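Local coordinates for inorganic pyrophosphatase (Shewanella sp. AS-11, PDB 6LL8), which probably hydrolyses diphosphate to two phosphates at a cluster of divalent metal ions, here occupied by magnesium with the diphosphate analogue imidodiphosphate bound, at residues D227-K230 and A231-A235. Residues are numbered along the deposited sequence; the frame is centred on the assembly and turned at random. Where two conformers were deposited one is given.
Sequences DDIK and ADLEA
I229 and L233 meet one helical turn apart, where the loop after strand 211-220 winds into helix 230-243. From CB of I229 two branches spread. CG2 of I229 lies 4.0 Å from L233 CD1, the side chains meeting at an oblique angle. CG1 of I229, set anti to the backbone N (chi1 -162°), meets D232 CB at 3.8 Å, the two side chains crossing at about a right angle. A beta-branched isoleucine can thus cover two neighbours at once; I229 also touches L198 of helix 195-199. L233, the buried member, also rests on that helix and on L251 and L264 of the mixed sheet, a place suited to a branched apolar side chain.

The backbone closes the first turn: L233 N donates to I229 O at 2.9 Å, and E234 N donates to K230 O, also at 2.9 Å. Just before these, water stands between each amide and the carbonyl four residues earlier. One water accepts from A231 N at 3.0 Å and donates to D227 O; a second accepts from D232 N at 2.9 Å and donates to D228 O. K230 and E234 form salt bridges outside this turn, with E262 and R285. Waters thus satisfy two amides at the exposed start of this DHHA2-domain helix, while apolar contacts and those outside partners fasten it to its neighbours.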
loop_
_atom_site.group_PDB
_atom_site.type_symbol
_atom_site.label_atom_id
_atom_site.label_comp_id
_atom_site.label_asym_id
_atom_site.label_seq_id
_atom_site.Cartn_x
_atom_site.Cartn_y
_atom_site.Cartn_z
ATOM N N ASP A 227 -0.728 -22.929 5.465
ATOM C CA ASP A 227 0.056 -24.139 5.771
ATOM C C ASP A 227 0.224 -25.009 4.516
ATOM O O ASP A 227 1.378 -25.423 4.219
ATOM C CB ASP A 227 -0.589 -24.928 6.900
ATOM C CG ASP A 227 -0.456 -24.293 8.278
ATOM O OD1 ASP A 227 0.353 -23.382 8.440
ATOM O OD2 ASP A 227 -1.123 -24.799 9.196
ATOM N N ASP A 228 -0.837 -25.239 3.760
ATOM C CA ASP A 228 -0.775 -26.219 2.648
ATOM C C ASP A 228 -0.025 -25.638 1.444
ATOM O O ASP A 228 0.590 -26.412 0.698
ATOM C CB ASP A 228 -2.162 -26.700 2.224
ATOM C CG ASP A 228 -2.868 -27.544 3.273
ATOM O OD1 ASP A 228 -2.200 -28.026 4.221
ATOM O OD2 ASP A 228 -4.094 -27.721 3.140
ATOM N N ILE A 229 -0.054 -24.318 1.262
ATOM C CA ILE A 229 0.468 -23.636 0.032
ATOM C C ILE A 229 1.842 -23.033 0.305
ATOM O O ILE A 229 2.442 -22.502 -0.638
ATOM C CB ILE A 229 -0.493 -22.562 -0.551
ATOM C CG1 ILE A 229 -0.150 -22.200 -2.007
ATOM C CG2 ILE A 229 -0.548 -21.306 0.304
ATOM C CD1 ILE A 229 -1.210 -21.340 -2.717
ATOM N N LYS A 230 2.351 -23.124 1.524
ATOM C CA LYS A 230 3.616 -22.432 1.880
ATOM C C LYS A 230 4.758 -22.860 0.954
ATOM O O LYS A 230 5.505 -21.988 0.462
ATOM C CB LYS A 230 3.946 -22.611 3.359
ATOM C CG LYS A 230 4.966 -21.612 3.867
ATOM C CD LYS A 230 5.114 -21.669 5.358
ATOM C CE LYS A 230 3.840 -21.235 6.056
ATOM N NZ LYS A 230 4.027 -21.178 7.515
ATOM N N ALA A 231 4.959 -24.151 0.744
ATOM C CA ALA A 231 6.053 -24.618 -0.130
ATOM C C ALA A 231 5.868 -24.060 -1.548
ATOM O O ALA A 231 6.882 -23.727 -2.200
ATOM C CB ALA A 231 6.132 -26.118 -0.100
ATOM N N ASP A 232 4.640 -23.984 -2.035
ATOM C CA ASP A 232 4.331 -23.405 -3.375
ATOM C C ASP A 232 4.692 -21.917 -3.390
ATOM O O ASP A 232 5.231 -21.441 -4.380
ATOM C CB ASP A 232 2.864 -23.640 -3.760
ATOM C CG ASP A 232 2.486 -25.103 -4.032
ATOM O OD1 ASP A 232 3.403 -25.876 -4.216
ATOM O OD2 ASP A 232 1.286 -25.380 -4.046
ATOM N N LEU A 233 4.442 -21.196 -2.303
ATOM C CA LEU A 233 4.845 -19.777 -2.235
ATOM C C LEU A 233 6.361 -19.660 -2.273
ATOM O O LEU A 233 6.888 -18.771 -2.959
ATOM C CB LEU A 233 4.282 -19.119 -0.984
ATOM C CG LEU A 233 2.764 -19.025 -0.875
ATOM C CD1 LEU A 233 2.363 -18.553 0.500
ATOM C CD2 LEU A 233 2.190 -18.117 -1.934
ATOM N N GLU A 234 7.057 -20.527 -1.543
ATOM C CA GLU A 234 8.528 -20.498 -1.506
ATOM C C GLU A 234 9.097 -20.768 -2.901
ATOM O O GLU A 234 10.054 -20.100 -3.329
ATOM C CB GLU A 234 9.048 -21.494 -0.476
ATOM C CG GLU A 234 8.691 -21.084 0.942
ATOM C CD GLU A 234 9.165 -22.087 1.965
ATOM O OE1 GLU A 234 8.729 -23.274 1.883
ATOM O OE2 GLU A 234 9.946 -21.677 2.842
ATOM N N ALA A 235 8.538 -21.741 -3.609
ATOM C CA ALA A 235 9.008 -22.054 -4.973
ATOM C C ALA A 235 8.727 -20.852 -5.859
ATOM O O ALA A 235 9.546 -20.507 -6.725
ATOM C CB ALA A 235 8.332 -23.292 -5.509
HETATM O O HOH W 1 3.513 -26.227 2.445
HETATM O O HOH W 2 2.734 -25.930 -0.977
#